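Local coordinates for protein beta-lactamase (PDB 4EWF) that probably hydrolyses beta-lactams to substituted beta-amino acids, as a member of the class A beta-lactamase family, at residues I201-S215 against V227-V239. Residues are numbered along the deposited sequence; the frame is centred on the assembly and turned at random.
Sequences IGRYVPEGEGIRWGS and VGFITTPAGTLVV
Ile230 projects from strand 227-232 into an apolar patch made by the loop that leads into strand 212-215. Its CD1 meets Val205 CG2 tip to tip at 3.5 Å, while Ile201 slides past in the opposite direction and brings CG2 against the same methyl. Branched aliphatic side chains suit this tight end: Ile201 spreads CG2 over Ile230 and its longer arm toward Val239, while Val205 turns a single methyl to Ile230. With CG1 anti to its carbonyl carbon (chi1 -75°), Ile201 also reaches across Gly228, its CD1 3.3 Å from Gly228 N, and touches Val239 on the next strand. Gly228, with no side chain, lets its CA come within 3.9 Å of Ser215 CA.

Beneath this patch the two strands run antiparallel. Arg212 and Thr231 form a hydrogen-bonded pair, with Arg212 N 2.9 Å from Thr231 O and a return bond from Thr231 N to Arg212 O; Gly214 and Phe229 form another. On the side of the sheet that carries Phe229, its ring folds over strand 212-215, and one ring face takes Gly214 N 3.7 Å above the plane, displaced toward the rim. Gly214 suits this close approach, having no side chain.

Toward solvent the contact thins. Gly210, at positive phi in a type II turn, rests its O 3.6 Å from Pro233 CD, and the guanidinium end of Arg212 swings away from Thr231 toward a weak, long ion pair with Glu193.

Within the five-stranded antiparallel sheet, 212-220 is an outermost strand, hairpinned to 223-232. Thr260 of helix 249-266 packs on Ile201, Ile230 and Val239, whereas Phe229 faces Leu189 and Leu192 of helix 182-192.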
loop_
_atom_site.group_PDB
_atom_site.type_symbol
_atom_site.label_atom_id
_atom_site.label_comp_id
_atom_site.label_asym_id
_atom_site.label_seq_id
_atom_site.Cartn_x
_atom_site.Cartn_y
_atom_site.Cartn_z
ATOM N N ILE A 201 -9.945 -0.068 -0.780
ATOM C CA ILE A 201 -10.041 1.391 -0.826
ATOM C C ILE A 201 -10.832 1.808 -2.067
ATOM O O ILE A 201 -11.653 2.736 -2.032
ATOM C CB ILE A 201 -8.645 2.053 -0.831
ATOM C CG1 ILE A 201 -8.030 1.972 0.566
ATOM C CG2 ILE A 201 -8.737 3.500 -1.312
ATOM C CD1 ILE A 201 -6.552 2.320 0.618
ATOM N N GLY A 202 -10.615 1.099 -3.167
ATOM C CA GLY A 202 -11.222 1.526 -4.418
ATOM C C GLY A 202 -12.720 1.293 -4.550
ATOM O O GLY A 202 -13.356 1.781 -5.487
ATOM N N ARG A 203 -13.304 0.546 -3.625
ATOM C CA ARG A 203 -14.648 0.049 -3.866
ATOM C C ARG A 203 -15.715 1.129 -4.038
ATOM O O ARG A 203 -16.542 1.084 -4.961
ATOM C CB ARG A 203 -15.070 -0.933 -2.785
ATOM C CG ARG A 203 -16.428 -1.521 -3.103
ATOM C CD ARG A 203 -16.751 -2.668 -2.190
ATOM N NE ARG A 203 -18.183 -2.934 -2.189
ATOM C CZ ARG A 203 -18.750 -3.907 -1.486
ATOM N NH1 ARG A 203 -20.070 -4.076 -1.536
ATOM N NH2 ARG A 203 -17.989 -4.707 -0.732
ATOM N N TYR A 204 -15.700 2.119 -3.164
ATOM C CA TYR A 204 -16.734 3.137 -3.228
ATOM C C TYR A 204 -16.199 4.475 -3.737
ATOM O O TYR A 204 -16.729 5.540 -3.405
ATOM C CB TYR A 204 -17.406 3.270 -1.858
ATOM C CG TYR A 204 -18.142 2.014 -1.434
ATOM C CD1 TYR A 204 -19.359 1.679 -2.003
ATOM C CD2 TYR A 204 -17.614 1.164 -0.470
ATOM C CE1 TYR A 204 -20.032 0.529 -1.628
ATOM C CE2 TYR A 204 -18.281 0.022 -0.090
ATOM C CZ TYR A 204 -19.485 -0.288 -0.669
ATOM O OH TYR A 204 -20.147 -1.424 -0.284
ATOM N N VAL A 205 -15.126 4.433 -4.519
ATOM C CA VAL A 205 -14.675 5.650 -5.171
ATOM C C VAL A 205 -15.628 5.909 -6.329
ATOM O O VAL A 205 -15.825 5.045 -7.175
ATOM C CB VAL A 205 -13.244 5.549 -5.712
ATOM C CG1 VAL A 205 -12.887 6.827 -6.466
ATOM C CG2 VAL A 205 -12.260 5.310 -4.582
ATOM N N PRO A 206 -16.236 7.098 -6.348
ATOM C CA PRO A 206 -17.234 7.466 -7.356
ATOM C C PRO A 206 -16.585 7.667 -8.717
ATOM O O PRO A 206 -15.412 8.047 -8.804
ATOM C CB PRO A 206 -17.770 8.798 -6.836
ATOM C CG PRO A 206 -16.595 9.408 -6.136
ATOM C CD PRO A 206 -15.844 8.244 -5.507
ATOM N N GLU A 207 -17.343 7.390 -9.772
ATOM C CA GLU A 207 -16.891 7.669 -11.125
ATOM C C GLU A 207 -17.166 9.139 -11.413
ATOM O O GLU A 207 -18.182 9.687 -10.975
ATOM C CB GLU A 207 -17.612 6.774 -12.135
ATOM C CG GLU A 207 -17.534 5.279 -11.821
ATOM C CD GLU A 207 -16.114 4.725 -11.872
ATOM O OE1 GLU A 207 -15.832 3.896 -12.765
ATOM O OE2 GLU A 207 -15.283 5.103 -11.014
ATOM N N GLY A 208 -16.250 9.779 -12.132
ATOM C CA GLY A 208 -16.395 11.187 -12.444
ATOM C C GLY A 208 -15.098 11.832 -12.892
ATOM O O GLY A 208 -14.012 11.256 -12.752
ATOM N N GLU A 209 -15.223 13.039 -13.434
ATOM C CA GLU A 209 -14.079 13.798 -13.920
ATOM C C GLU A 209 -13.283 14.366 -12.753
ATOM O O GLU A 209 -13.861 14.802 -11.757
ATOM C CB GLU A 209 -14.556 14.946 -14.812
ATOM C CG GLU A 209 -15.480 14.513 -15.932
ATOM C CD GLU A 209 -14.748 13.805 -17.057
ATOM O OE1 GLU A 209 -14.830 14.289 -18.208
ATOM O OE2 GLU A 209 -14.097 12.767 -16.797
ATOM N N GLY A 210 -11.959 14.366 -12.881
ATOM C CA GLY A 210 -11.094 14.921 -11.853
ATOM C C GLY A 210 -11.026 14.073 -10.589
ATOM O O GLY A 210 -10.501 14.515 -9.562
ATOM N N ILE A 211 -11.578 12.863 -10.663
ATOM C CA ILE A 211 -11.485 11.893 -9.570
ATOM C C ILE A 211 -10.443 10.816 -9.879
ATOM O O ILE A 211 -10.444 10.233 -10.972
ATOM C CB ILE A 211 -12.849 11.232 -9.290
ATOM C CG1 ILE A 211 -13.813 12.268 -8.717
ATOM C CG2 ILE A 211 -12.698 10.044 -8.336
ATOM C CD1 ILE A 211 -15.253 12.004 -9.055
ATOM N N ARG A 212 -9.544 10.577 -8.922
ATOM C CA ARG A 212 -8.523 9.531 -9.054
ATOM C C ARG A 212 -8.337 8.793 -7.727
ATOM O O ARG A 212 -8.635 9.334 -6.651
ATOM C CB ARG A 212 -7.172 10.118 -9.503
ATOM C CG ARG A 212 -7.222 11.577 -9.943
ATOM C CD ARG A 212 -5.879 12.063 -10.461
ATOM N NE ARG A 212 -5.496 11.371 -11.688
ATOM C CZ ARG A 212 -5.912 11.708 -12.908
ATOM N NH1 ARG A 212 -5.505 11.011 -13.964
ATOM N NH2 ARG A 212 -6.737 12.738 -13.077
ATOM N N TRP A 213 -7.840 7.566 -7.803
ATOM C CA TRP A 213 -7.452 6.835 -6.599
ATOM C C TRP A 213 -6.316 5.876 -6.936
ATOM O O TRP A 213 -6.132 5.482 -8.092
ATOM C CB TRP A 213 -8.641 6.085 -5.983
ATOM C CG TRP A 213 -9.047 4.855 -6.747
ATOM C CD1 TRP A 213 -9.871 4.793 -7.843
ATOM C CD2 TRP A 213 -8.654 3.508 -6.458
ATOM N NE1 TRP A 213 -10.005 3.481 -8.257
ATOM C CE2 TRP A 213 -9.261 2.676 -7.429
ATOM C CE3 TRP A 213 -7.830 2.926 -5.483
ATOM C CZ2 TRP A 213 -9.071 1.290 -7.446
ATOM C CZ3 TRP A 213 -7.641 1.550 -5.499
ATOM C CH2 TRP A 213 -8.261 0.744 -6.474
ATOM N N GLY A 214 -5.535 5.532 -5.928
ATOM C CA GLY A 214 -4.475 4.554 -6.100
ATOM C C GLY A 214 -4.236 3.919 -4.757
ATOM O O GLY A 214 -4.535 4.520 -3.720
ATOM N N SER A 215 -3.687 2.715 -4.752
ATOM C CA SER A 215 -3.396 2.070 -3.486
ATOM C C SER A 215 -2.451 0.896 -3.695
ATOM O O SER A 215 -2.244 0.442 -4.826
ATOM C CB SER A 215 -4.688 1.582 -2.826
ATOM O OG SER A 215 -5.055 0.290 -3.300
ATOM N N VAL A 227 -3.475 0.441 1.414
ATOM C CA VAL A 227 -2.895 1.730 1.769
ATOM C C VAL A 227 -2.905 2.608 0.539
ATOM O O VAL A 227 -2.357 2.227 -0.490
ATOM C CB VAL A 227 -1.424 1.576 2.234
ATOM C CG1 VAL A 227 -0.754 2.964 2.352
ATOM C CG2 VAL A 227 -1.346 0.797 3.548
ATOM N N GLY A 228 -3.540 3.773 0.610
ATOM C CA GLY A 228 -3.577 4.609 -0.578
ATOM C C GLY A 228 -4.232 5.963 -0.418
ATOM O O GLY A 228 -4.289 6.512 0.684
ATOM N N PHE A 229 -4.727 6.505 -1.529
ATOM C CA PHE A 229 -5.299 7.831 -1.511
ATOM C C PHE A 229 -6.495 7.903 -2.445
ATOM O O PHE A 229 -6.611 7.138 -3.401
ATOM C CB PHE A 229 -4.259 8.855 -1.966
ATOM C CG PHE A 229 -3.879 8.709 -3.405
ATOM C CD1 PHE A 229 -4.513 9.463 -4.384
ATOM C CD2 PHE A 229 -2.909 7.789 -3.791
ATOM C CE1 PHE A 229 -4.171 9.325 -5.723
ATOM C CE2 PHE A 229 -2.559 7.647 -5.133
ATOM C CZ PHE A 229 -3.199 8.402 -6.097
ATOM N N ILE A 230 -7.379 8.843 -2.157
ATOM C CA ILE A 230 -8.464 9.173 -3.069
ATOM C C ILE A 230 -8.493 10.683 -3.270
ATOM O O ILE A 230 -8.541 11.448 -2.304
ATOM C CB ILE A 230 -9.819 8.680 -2.546
ATOM C CG1 ILE A 230 -9.812 7.157 -2.420
ATOM C CG2 ILE A 230 -10.938 9.120 -3.474
ATOM C CD1 ILE A 230 -10.930 6.634 -1.578
ATOM N N THR A 231 -8.461 11.108 -4.529
ATOM C CA THR A 231 -8.431 12.526 -4.854
ATOM C C THR A 231 -9.674 12.917 -5.644
ATOM O O THR A 231 -10.010 12.274 -6.638
ATOM C CB THR A 231 -7.175 12.882 -5.683
ATOM O OG1 THR A 231 -6.011 12.760 -4.866
ATOM C CG2 THR A 231 -7.255 14.310 -6.205
ATOM N N THR A 232 -10.371 13.949 -5.178
ATOM C CA THR A 232 -11.441 14.576 -5.956
ATOM C C THR A 232 -11.118 16.064 -6.090
ATOM O O THR A 232 -10.181 16.556 -5.455
ATOM C CB THR A 232 -12.822 14.418 -5.286
ATOM O OG1 THR A 232 -12.996 15.440 -4.293
ATOM C CG2 THR A 232 -12.961 13.058 -4.637
ATOM N N PRO A 233 -11.888 16.796 -6.918
ATOM C CA PRO A 233 -11.634 18.240 -7.033
ATOM C C PRO A 233 -11.724 18.970 -5.686
ATOM O O PRO A 233 -11.145 20.044 -5.518
ATOM C CB PRO A 233 -12.734 18.720 -7.991
ATOM C CG PRO A 233 -13.753 17.615 -8.021
ATOM C CD PRO A 233 -12.995 16.352 -7.781
ATOM N N ALA A 234 -12.436 18.375 -4.736
ATOM C CA ALA A 234 -12.613 18.955 -3.408
ATOM C C ALA A 234 -11.443 18.678 -2.446
ATOM O O ALA A 234 -11.364 19.291 -1.376
ATOM C CB ALA A 234 -13.911 18.459 -2.800
ATOM N N GLY A 235 -10.548 17.755 -2.814
ATOM C CA GLY A 235 -9.392 17.440 -1.982
ATOM C C GLY A 235 -9.033 15.960 -1.958
ATOM O O GLY A 235 -9.657 15.148 -2.650
ATOM N N THR A 236 -8.031 15.604 -1.155
ATOM C CA THR A 236 -7.523 14.230 -1.133
ATOM C C THR A 236 -7.641 13.573 0.238
ATOM O O THR A 236 -7.285 14.166 1.253
ATOM C CB THR A 236 -6.045 14.170 -1.584
ATOM O OG1 THR A 236 -5.951 14.594 -2.945
ATOM C CG2 THR A 236 -5.502 12.743 -1.474
ATOM N N LEU A 237 -8.139 12.341 0.247
ATOM C CA LEU A 237 -8.236 11.546 1.451
ATOM C C LEU A 237 -7.073 10.544 1.517
ATOM O O LEU A 237 -6.846 9.791 0.569
ATOM C CB LEU A 237 -9.557 10.771 1.435
ATOM C CG LEU A 237 -9.854 9.979 2.704
ATOM C CD1 LEU A 237 -10.284 10.956 3.791
ATOM C CD2 LEU A 237 -10.940 8.952 2.451
ATOM N N VAL A 238 -6.338 10.521 2.625
ATOM C CA VAL A 238 -5.313 9.480 2.792
ATOM C C VAL A 238 -5.866 8.348 3.646
ATOM O O VAL A 238 -6.427 8.590 4.705
ATOM C CB VAL A 238 -4.025 10.034 3.436
ATOM C CG1 VAL A 238 -3.040 8.915 3.721
ATOM C CG2 VAL A 238 -3.395 11.102 2.534
ATOM N N VAL A 239 -5.697 7.111 3.183
ATOM C CA VAL A 239 -6.272 5.956 3.857
ATOM C C VAL A 239 -5.261 4.820 4.055
ATOM O O VAL A 239 -4.747 4.261 3.096
ATOM C CB VAL A 239 -7.482 5.410 3.066
ATOM C CG1 VAL A 239 -8.035 4.132 3.734
ATOM C CG2 VAL A 239 -8.547 6.495 2.936
#